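Long-range contacts in Phosphoglucomutase/phosphomannomutase family protein (Burkholderia thailandensis, PDB 3UW2), which probably catalyses intramolecular phosphoryl transfer on hexose phosphates, as other members of the phosphohexose mutase family do, with a phosphoserine and a bound metal ion: residues V66-G71 with V94-V99; R72-E77 with D135-K140; T128-P133 with D264-R269; A201-A206 with F232-P237. One frame throughout, in Å; residues are numbered along the deposited sequence. Where two conformers were deposited one is given.

Contact 1: residues V66-G71 with V94-V99; sequences VVARDG and VDVGMV. With EDO (1,2-ethanediol), chain C.
Val66 lies beside Val94 in a pair of parallel strands. Its CG1, anti to the backbone N (chi1 170°), meets Val96 CG1 at 4.0 Å, on the face lined by Ala107 of helix 101-107. Val67 carries two bonds of the ladder: its N donates to Val94 O (2.8 Å) and its O accepts from Val96 N (3.0 Å). The Val67 side chain lies on the other face with Asp95, its CG2 3.7 Å from Asp95 CG, beneath helix 75-88. This is the beta-alpha-beta crossover of strand 64-69, helix 75-88 and strand 92-98. Ala68 sets its CB against Val96 CG2 and Val99 CG2. Between Val67 and Arg69 the register slips by one residue, a beta bulge; there Asp95 OD1 accepts from Gly97 N in an Asx turn, while OD2 is held by Tyr172. Arg69 resumes the ladder through its N to Gly97 O and its O to Val99 N (3.0 Å). Met98 CB lies 3.7 Å above the guanidinium plane of Arg69, over its centre, and NH1 donates to Asp70 O (3.2 Å) and to O1 of an ethanediol (3.0 Å), probably a crystallisation additive. Asp70 turns from the partner strand and directs its carboxylate to Thr128 and Arg72. Gly71 O receives the diol's other hydroxyl. The protein alone thus offers NH1 a backbone carbonyl and the guanidinium an apolar face, which together would limit its rotation.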
# COMPACT_ATOMS: atom_id res chain seq x y z
N VAL A 66 -10.33 16.97 -2.53
CA VAL A 66 -9.27 17.22 -1.56
C VAL A 66 -7.92 17.02 -2.25
O VAL A 66 -7.74 16.05 -3.03
CB VAL A 66 -9.38 16.13 -0.45
CG1 VAL A 66 -8.18 16.13 0.51
CG2 VAL A 66 -10.62 16.36 0.36
N VAL A 67 -6.93 17.89 -1.96
CA VAL A 67 -5.57 17.62 -2.47
C VAL A 67 -4.57 17.58 -1.30
O VAL A 67 -4.82 18.17 -0.29
CB VAL A 67 -5.06 18.65 -3.51
CG1 VAL A 67 -5.96 18.66 -4.73
CG2 VAL A 67 -4.95 20.04 -2.90
N ALA A 68 -3.48 16.81 -1.43
CA ALA A 68 -2.49 16.69 -0.38
C ALA A 68 -1.18 16.36 -1.08
O ALA A 68 -1.17 16.01 -2.28
CB ALA A 68 -2.90 15.54 0.60
N ARG A 69 -0.09 16.47 -0.34
CA ARG A 69 1.23 16.15 -0.89
C ARG A 69 2.09 15.46 0.14
O ARG A 69 1.86 15.61 1.37
CB ARG A 69 1.90 17.45 -1.43
CG ARG A 69 2.14 18.49 -0.33
CD ARG A 69 3.04 19.60 -0.92
NE ARG A 69 3.37 20.60 0.07
CZ ARG A 69 4.44 20.61 0.88
NH1 ARG A 69 5.39 19.62 0.92
NH2 ARG A 69 4.57 21.66 1.68
N ASP A 70 3.12 14.72 -0.32
CA ASP A 70 4.11 14.22 0.63
C ASP A 70 5.22 15.27 0.79
O ASP A 70 5.00 16.43 0.45
CB ASP A 70 4.68 12.88 0.18
CG ASP A 70 5.48 12.96 -1.11
OD1 ASP A 70 5.79 14.09 -1.63
OD2 ASP A 70 5.94 11.85 -1.58
N GLY A 71 6.41 14.89 1.28
CA GLY A 71 7.42 15.91 1.57
C GLY A 71 8.55 16.09 0.54
O GLY A 71 9.72 16.43 0.91
N VAL A 94 -10.07 21.58 -1.68
CA VAL A 94 -9.72 21.60 -0.26
C VAL A 94 -8.32 21.05 -0.10
O VAL A 94 -8.04 19.86 -0.38
CB VAL A 94 -10.71 20.78 0.56
CG1 VAL A 94 -10.31 20.79 2.05
CG2 VAL A 94 -12.10 21.37 0.37
N ASP A 95 -7.42 21.93 0.30
CA ASP A 95 -6.01 21.60 0.37
C ASP A 95 -5.65 21.22 1.81
O ASP A 95 -5.67 22.07 2.68
CB ASP A 95 -5.17 22.78 -0.17
CG ASP A 95 -3.72 22.43 -0.34
OD1 ASP A 95 -3.25 21.39 0.21
OD2 ASP A 95 -3.02 23.22 -1.00
N VAL A 96 -5.35 19.94 2.07
CA VAL A 96 -5.05 19.54 3.44
C VAL A 96 -3.53 19.59 3.72
O VAL A 96 -3.09 19.13 4.80
CB VAL A 96 -5.69 18.16 3.82
CG1 VAL A 96 -7.24 18.25 3.73
CG2 VAL A 96 -5.17 17.04 2.93
N GLY A 97 -2.75 20.09 2.75
CA GLY A 97 -1.34 20.46 2.96
C GLY A 97 -0.49 19.18 2.86
O GLY A 97 -0.85 18.29 2.12
N MET A 98 0.63 19.12 3.59
CA MET A 98 1.61 18.01 3.48
C MET A 98 1.31 16.99 4.58
O MET A 98 1.46 17.25 5.78
CB MET A 98 3.04 18.55 3.66
CG MET A 98 4.13 17.46 3.51
SD MET A 98 5.66 17.98 4.38
CE MET A 98 5.18 18.00 6.12
N VAL A 99 0.76 15.87 4.16
CA VAL A 99 0.32 14.83 5.12
C VAL A 99 0.56 13.47 4.47
O VAL A 99 0.70 13.38 3.22
CB VAL A 99 -1.15 14.94 5.49
CG1 VAL A 99 -1.47 16.19 6.34
CG2 VAL A 99 -2.04 14.92 4.23
C1 EDO C . 8.54 20.63 1.43
O1 EDO C . 7.93 19.77 2.42
C2 EDO C . 9.67 19.97 0.64
O2 EDO C . 10.23 18.98 1.51

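Contact 2: residues R72-E77 with D135-K140. With PO4 (phosphate ion), chain B.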
# COMPACT_ATOMS: atom_id res chain seq x y z
N ARG A 72 8.20 15.86 -0.73
CA ARG A 72 9.14 15.94 -1.80
C ARG A 72 9.38 17.40 -2.21
O ARG A 72 8.50 18.26 -2.03
CB ARG A 72 8.69 15.07 -2.98
CG ARG A 72 8.97 13.59 -2.73
CD ARG A 72 8.18 12.62 -3.67
NE ARG A 72 8.47 11.23 -3.22
CZ ARG A 72 9.47 10.47 -3.61
NH1 ARG A 72 10.33 10.85 -4.58
NH2 ARG A 72 9.62 9.30 -3.00
N LEU A 73 10.57 17.68 -2.76
CA LEU A 73 10.95 19.08 -3.13
C LEU A 73 10.04 19.69 -4.16
O LEU A 73 9.72 20.90 -4.07
CB LEU A 73 12.41 19.18 -3.62
CG LEU A 73 13.46 18.37 -2.80
CD1 LEU A 73 14.76 18.02 -3.57
CD2 LEU A 73 13.70 18.99 -1.45
N SER A 74 9.64 18.87 -5.14
CA SER A 74 8.66 19.27 -6.18
C SER A 74 7.20 19.33 -5.71
O SER A 74 6.32 19.86 -6.44
CB SER A 74 8.72 18.31 -7.37
OG SER A 74 8.35 16.94 -6.99
N GLY A 75 6.92 18.80 -4.51
CA GLY A 75 5.57 18.79 -3.95
C GLY A 75 4.81 20.11 -3.95
O GLY A 75 3.68 20.21 -4.46
N PRO A 76 5.41 21.15 -3.37
CA PRO A 76 4.56 22.40 -3.24
C PRO A 76 4.19 22.93 -4.65
O PRO A 76 3.07 23.37 -4.90
CB PRO A 76 5.52 23.39 -2.56
CG PRO A 76 6.44 22.52 -1.75
CD PRO A 76 6.66 21.23 -2.57
N GLU A 77 5.13 22.86 -5.60
CA GLU A 77 4.84 23.46 -6.94
C GLU A 77 3.74 22.61 -7.65
O GLU A 77 2.82 23.14 -8.28
CB GLU A 77 6.10 23.47 -7.81
CG GLU A 77 5.86 24.09 -9.20
CD GLU A 77 7.12 24.12 -10.09
OE1 GLU A 77 8.16 23.60 -9.65
OE2 GLU A 77 7.07 24.69 -11.22
N ASP A 135 13.70 12.69 -7.13
CA ASP A 135 13.27 13.37 -8.36
C ASP A 135 11.97 12.78 -8.95
O ASP A 135 11.48 13.26 -9.98
CB ASP A 135 14.42 13.41 -9.42
CG ASP A 135 15.09 12.05 -9.66
OD1 ASP A 135 14.94 11.12 -8.83
OD2 ASP A 135 15.83 11.93 -10.67
N TYR A 136 11.44 11.73 -8.30
CA TYR A 136 10.18 11.13 -8.72
C TYR A 136 9.06 11.75 -7.97
O TYR A 136 9.19 12.15 -6.80
CB TYR A 136 10.12 9.65 -8.38
CG TYR A 136 11.01 8.83 -9.28
CD1 TYR A 136 12.37 8.94 -9.20
CD2 TYR A 136 10.46 7.98 -10.26
CE1 TYR A 136 13.20 8.19 -10.03
CE2 TYR A 136 11.27 7.23 -11.09
CZ TYR A 136 12.64 7.34 -10.97
OH TYR A 136 13.47 6.63 -11.81
N ASN A 137 7.94 11.79 -8.65
CA ASN A 137 6.73 12.21 -8.02
C ASN A 137 5.50 11.64 -8.78
O ASN A 137 5.65 10.88 -9.75
CB ASN A 137 6.70 13.73 -7.84
CG ASN A 137 5.94 14.15 -6.56
OD1 ASN A 137 5.02 13.45 -6.12
ND2 ASN A 137 6.31 15.23 -5.96
N GLY A 138 4.29 11.99 -8.38
CA GLY A 138 3.17 11.24 -8.95
C GLY A 138 1.89 11.61 -8.32
O GLY A 138 1.86 12.59 -7.50
N PHE A 139 0.82 10.88 -8.67
CA PHE A 139 -0.50 11.24 -8.14
C PHE A 139 -1.28 9.97 -7.83
O PHE A 139 -1.38 9.06 -8.68
CB PHE A 139 -1.28 12.08 -9.16
CG PHE A 139 -0.50 13.30 -9.67
CD1 PHE A 139 -0.71 14.54 -9.12
CD2 PHE A 139 0.45 13.17 -10.74
CE1 PHE A 139 0.00 15.66 -9.58
CE2 PHE A 139 1.16 14.27 -11.20
CZ PHE A 139 0.94 15.54 -10.61
N LYS A 140 -1.82 9.90 -6.62
CA LYS A 140 -2.67 8.80 -6.19
C LYS A 140 -4.07 9.39 -6.14
O LYS A 140 -4.23 10.44 -5.55
CB LYS A 140 -2.16 8.28 -4.81
CG LYS A 140 -0.85 7.45 -4.95
CD LYS A 140 -0.44 6.70 -3.65
CE LYS A 140 0.75 5.79 -3.92
NZ LYS A 140 1.48 5.40 -2.69
P PO4 B . 4.27 3.52 -3.23
O2 PO4 B . 3.61 3.00 -1.96
O3 PO4 B . 5.27 2.52 -3.75
O4 PO4 B . 3.30 4.07 -4.23
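Arg72 and Asn137 run past one another in opposite directions, the guanidinium and amide planes 57° apart. The approach is made by the aliphatic part of the arginine: CB lies 3.8 Å from Asn137 ND2, and CD lies 3.3 Å from Tyr136 O. With the chain extended from CG to NE, the guanidinium is carried beyond the amide to the start of strand 136-143. There NH1 reaches Tyr136 O at 2.8 Å, but the N-H...O angle of 127° makes this a weak bond. Stronger demands on the guanidinium come from the neighbouring loop and Asp70: NH2 donates to Asn132 O and Ser130 O, NH1 to Pro133 O, and NE forms a salt bridge with Asp70. The group therefore links the turn after strand 64-69 to the loop that carries Ser130, all within the alpha/beta/alpha domain I.

The Asn137 amide is turned toward Ser74. Its ND2 donates to Ser74 OG over 2.9 Å, almost straight at 174°, with the hydroxyl oxygen in the amide plane. Ser74 OG sits between its backbone N and carbonyl carbon, which directs it at the strand. Ser74 belongs to the type I turn from Arg72 to Gly75, closed by Gly75 N to Arg72 O at 3.0 Å. At the other end of the amide, Asn137 OD1 accepts from Gly138 N at 2.8 Å, the donor coming in from the side of the C=O and tilted from its plane.

Contact 3: residues T128-P133 with D264-R269. With ZN (zinc ion), chain K; PO4 (phosphate ion), chain B.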
# COMPACT_ATOMS: atom_id res chain seq x y z
N THR A 128 2.46 12.39 -4.66
CA THR A 128 3.42 11.71 -3.91
C THR A 128 4.16 10.77 -4.88
O THR A 128 3.59 10.30 -5.89
CB THR A 128 2.82 10.86 -2.74
OG1 THR A 128 3.88 10.06 -2.17
CG2 THR A 128 1.78 9.92 -3.30
N GLY A 129 5.44 10.62 -4.61
CA GLY A 129 6.34 9.68 -5.28
C GLY A 129 6.61 8.46 -4.44
O GLY A 129 7.44 7.58 -4.82
N SER A 130 5.93 8.37 -3.30
CA SER A 130 5.89 7.14 -2.49
C SER A 130 7.31 6.69 -2.02
O SER A 130 7.98 7.47 -1.32
CB SER A 130 5.03 6.07 -3.27
OG SER A 130 5.26 4.75 -2.85
N HIS A 131 7.80 5.53 -2.45
CA HIS A 131 9.09 4.99 -1.99
C HIS A 131 10.24 5.38 -2.92
O HIS A 131 11.40 5.02 -2.68
CB HIS A 131 9.02 3.46 -1.83
CG HIS A 131 8.95 2.71 -3.15
ND1 HIS A 131 7.78 2.57 -3.85
CD2 HIS A 131 9.95 2.12 -3.93
CE1 HIS A 131 8.03 1.91 -5.02
NE2 HIS A 131 9.35 1.63 -5.06
N ASN A 132 9.94 6.13 -3.99
CA ASN A 132 10.90 6.34 -5.11
C ASN A 132 11.95 7.40 -4.85
O ASN A 132 11.74 8.19 -3.92
CB ASN A 132 10.13 6.67 -6.41
CG ASN A 132 9.32 5.48 -6.90
OD1 ASN A 132 9.87 4.41 -7.19
ND2 ASN A 132 8.02 5.63 -6.87
N PRO A 133 13.04 7.45 -5.68
CA PRO A 133 14.09 8.48 -5.48
C PRO A 133 13.56 9.93 -5.47
O PRO A 133 12.42 10.16 -5.93
CB PRO A 133 15.08 8.21 -6.63
CG PRO A 133 14.93 6.72 -6.92
CD PRO A 133 13.46 6.46 -6.73
N ASP A 264 7.06 3.67 4.66
CA ASP A 264 7.49 4.06 3.34
C ASP A 264 7.24 5.58 3.18
O ASP A 264 6.75 6.22 4.11
CB ASP A 264 6.79 3.23 2.27
CG ASP A 264 5.37 3.66 2.01
OD1 ASP A 264 4.69 4.31 2.83
OD2 ASP A 264 4.92 3.20 0.97
N GLY A 265 7.64 6.15 2.04
CA GLY A 265 7.73 7.63 1.99
C GLY A 265 6.43 8.38 2.11
O GLY A 265 6.45 9.55 2.49
N ASP A 266 5.26 7.75 1.82
CA ASP A 266 4.03 8.49 2.05
C ASP A 266 3.13 7.90 3.16
O ASP A 266 1.99 8.37 3.38
CB ASP A 266 3.22 8.68 0.71
CG ASP A 266 2.74 7.35 0.14
OD1 ASP A 266 3.38 6.36 0.51
OD2 ASP A 266 1.77 7.23 -0.66
N GLY A 267 3.60 6.88 3.85
CA GLY A 267 2.90 6.39 5.06
C GLY A 267 1.74 5.38 4.74
O GLY A 267 0.95 5.09 5.59
N ASP A 268 1.61 4.89 3.51
CA ASP A 268 0.52 3.88 3.30
C ASP A 268 1.09 2.43 3.44
O ASP A 268 0.40 1.46 3.15
CB ASP A 268 -0.25 4.12 2.01
CG ASP A 268 0.58 3.85 0.79
OD1 ASP A 268 1.75 3.53 0.99
OD2 ASP A 268 0.10 3.99 -0.37
N ARG A 269 2.35 2.30 3.89
CA ARG A 269 2.91 0.99 4.17
C ARG A 269 3.73 1.01 5.46
O ARG A 269 4.51 1.96 5.70
CB ARG A 269 3.80 0.49 3.04
CG ARG A 269 3.09 0.25 1.72
CD ARG A 269 4.00 -0.48 0.73
NE ARG A 269 4.97 0.41 0.11
CZ ARG A 269 6.00 0.02 -0.66
NH1 ARG A 269 6.20 -1.28 -0.93
NH2 ARG A 269 6.82 0.93 -1.16
ZN ZN K . 3.39 4.27 -0.17
P PO4 B . 4.27 3.52 -3.23
O2 PO4 B . 3.61 3.00 -1.96
O3 PO4 B . 5.27 2.52 -3.75
O4 PO4 B . 3.30 4.07 -4.23
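The phosphoserine loop and the metal-binding loop of the phosphohexose mutases face each other here, joined through a phosphate and a zinc ion. Ser130 OG is covalently bonded to phosphorus at 1.6 Å, so the phosphate is a phosphoryl group on the serine, and its O2 coordinates the zinc ion. The other ligands come from residues 264-269: Asp264 OD2 at 2.2 Å, Asp266 OD1 at 2.2 Å and Asp268 OD1 at 2.1 Å. One oxygen from each carboxylate binds; the type I turn from Asp264 to Gly267 holds the first two ligands, and Asp268 follows it directly. This DGDGDR sequence is the metal-binding loop of domain II, whereas the serine belongs to domain I, so the metal and phosphoryl group bridge two domains. Magnesium is the cofactor assigned to the protein; zinc occupies the site in this crystal.

Direct contact between the loops is mostly packing. Ser130 O receives a CA-H...O contact from Gly265 CA at 3.3 Å, and Thr128 OG1 lies 3.3 Å from Asp266 CB, the two side chains crossing at about a right angle. Thr128 OG1 accepts from Ser130 N in an ST turn, so it holds that backbone N, and is itself bonded to Asp70. Arg269 NE forms a salt bridge with Asp264 OD2 at 2.9 Å; OD2 lies at the guanidinium edge, in its plane, while NE approaches from above the carboxylate plane. The imidazole of His131 stands 70° to that guanidinium, and its ND1 donates to phosphate O3. Lys140 also bonds to the phosphate and pairs with Asp266 and Asp268.

Contact 4: residues A201-A206 with F232-P237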
# COMPACT_ATOMS: atom_id res chain seq x y z
N ALA A 201 11.14 6.86 9.58
CA ALA A 201 10.33 7.41 8.49
C ALA A 201 11.20 7.67 7.23
O ALA A 201 10.69 8.18 6.25
CB ALA A 201 9.67 8.71 8.95
N GLY A 202 12.52 7.42 7.27
CA GLY A 202 13.37 7.66 6.08
C GLY A 202 13.28 9.10 5.55
O GLY A 202 13.41 9.30 4.36
N ASN A 203 13.00 10.06 6.43
CA ASN A 203 12.87 11.49 6.07
C ASN A 203 11.65 11.81 5.20
O ASN A 203 11.59 12.88 4.59
CB ASN A 203 14.16 12.10 5.45
CG ASN A 203 15.38 11.94 6.36
OD1 ASN A 203 16.29 11.13 6.09
ND2 ASN A 203 15.33 12.58 7.51
N GLY A 204 10.69 10.86 5.14
CA GLY A 204 9.49 10.96 4.33
C GLY A 204 8.41 11.64 5.12
O GLY A 204 8.62 11.97 6.29
N VAL A 205 7.22 11.78 4.52
CA VAL A 205 6.17 12.53 5.14
C VAL A 205 5.55 11.81 6.35
O VAL A 205 4.83 12.42 7.13
CB VAL A 205 5.11 12.96 4.07
CG1 VAL A 205 4.24 11.78 3.68
CG2 VAL A 205 4.23 14.06 4.68
N ALA A 206 5.84 10.51 6.57
CA ALA A 206 5.24 9.77 7.70
C ALA A 206 5.76 10.32 9.05
O ALA A 206 5.07 10.23 10.07
CB ALA A 206 5.56 8.24 7.60
N PHE A 232 16.17 12.84 0.81
CA PHE A 232 16.44 11.48 1.38
C PHE A 232 17.92 11.17 1.56
O PHE A 232 18.45 10.25 0.90
CB PHE A 232 15.79 10.33 0.55
CG PHE A 232 14.34 10.51 0.25
CD1 PHE A 232 13.43 10.95 1.21
CD2 PHE A 232 13.85 10.13 -1.01
CE1 PHE A 232 12.09 11.09 0.92
CE2 PHE A 232 12.49 10.27 -1.33
CZ PHE A 232 11.61 10.79 -0.37
N PRO A 233 18.61 11.92 2.47
CA PRO A 233 20.05 11.87 2.51
C PRO A 233 20.54 10.66 3.35
O PRO A 233 21.73 10.41 3.43
CB PRO A 233 20.42 13.19 3.18
CG PRO A 233 19.24 13.45 4.14
CD PRO A 233 18.07 13.05 3.23
N ASN A 234 19.61 9.93 3.98
CA ASN A 234 20.00 8.77 4.84
C ASN A 234 19.77 7.42 4.24
O ASN A 234 20.72 6.74 3.98
CB ASN A 234 19.36 8.85 6.22
CG ASN A 234 19.82 10.05 6.95
OD1 ASN A 234 21.00 10.11 7.31
ND2 ASN A 234 18.94 11.05 7.10
N HIS A 235 18.54 7.00 4.10
CA HIS A 235 18.21 5.78 3.27
C HIS A 235 16.87 6.16 2.71
O HIS A 235 16.15 6.95 3.32
CB HIS A 235 18.16 4.44 4.05
CG HIS A 235 17.06 4.37 5.15
ND1 HIS A 235 15.73 4.22 4.87
CD2 HIS A 235 17.14 4.53 6.55
CE1 HIS A 235 14.99 4.24 6.02
NE2 HIS A 235 15.84 4.46 7.05
N HIS A 236 16.55 5.68 1.52
CA HIS A 236 15.19 5.88 0.97
C HIS A 236 14.12 5.27 1.88
O HIS A 236 14.34 4.24 2.51
CB HIS A 236 15.07 5.39 -0.47
CG HIS A 236 15.91 6.20 -1.44
ND1 HIS A 236 15.97 5.93 -2.75
CD2 HIS A 236 16.76 7.31 -1.22
CE1 HIS A 236 16.80 6.80 -3.36
NE2 HIS A 236 17.27 7.66 -2.42
N PRO A 237 12.96 5.93 1.95
CA PRO A 237 11.91 5.38 2.80
C PRO A 237 11.19 4.25 2.02
O PRO A 237 10.10 4.42 1.43
CB PRO A 237 11.04 6.64 3.12
CG PRO A 237 11.19 7.46 1.90
CD PRO A 237 12.52 7.16 1.26
O HOH W 1 16.74 9.49 4.02
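Asn203 and Gly202, the residues with the largest areas buried here, face the 232-237 loop in different ways. Asn203 uses its side chain. With CG anti to the carbonyl carbon (chi1 -56°), its OD1 is directed at Asn234, whose ND2 donates over 2.8 Å at 167°. The donor lies in the carbonyl plane, on a lone pair, and the oxygen is in the Asn234 amide plane, although the two amides are twisted by 34°. A water lies 2.7 Å from the same Asn203 OD1 and accepts from Asn234 N (2.9 Å), so a second path links the same two residues. Asn203 ND2 bonds to Asp227 O, which engages the other end of the amide.

Gly202 meets the loop through its backbone. Its CA lies 3.8 Å from His235 CE1, and its O is 3.6 Å from Phe232 CD1. The His235 ring is held at ND1 by His236 O (2.7 Å) and at NE2 by Asp200. Phe232, third in buried area, receives Asn203 O near its ring edge, while Pro237 CD covers one face of the ring, 3.7 Å above its centre. Pro237 CB also touches Ala201 O at 3.5 Å. Residues 201-204 form a type I' turn, with Gly204 N bonded to Ala201 O. Following strand 197-200 and leading into helix 206-216, this is a strand-turn-helix connection of the alpha/beta kind, consistent with its Gly202 and Gly204, closed over by the 232-237 loop of the same alpha/beta/alpha domain II.

How the contacts relate
Contacts 1 and 2 lie in domain I and reach the same mixed sheet, their centres 11 Å apart; strand 64-69 and helix 75-88, which follow one another, tie them together. Contact 3 joins domain I to domain II, its centre 11 Å from that of contact 2 and 9 Å from that of contact 4, which lies in domain II. Along the chain, contact 1 closes before contact 3 opens, the segments of contacts 2 and 3 alternate, and contact 4 is nested within the loop closed by contact 3. Val205 packs on contact 1, and its N probably bonds to Gly265 O of contact 3. Loops from both domains thus converge on the phosphoserine and metal site.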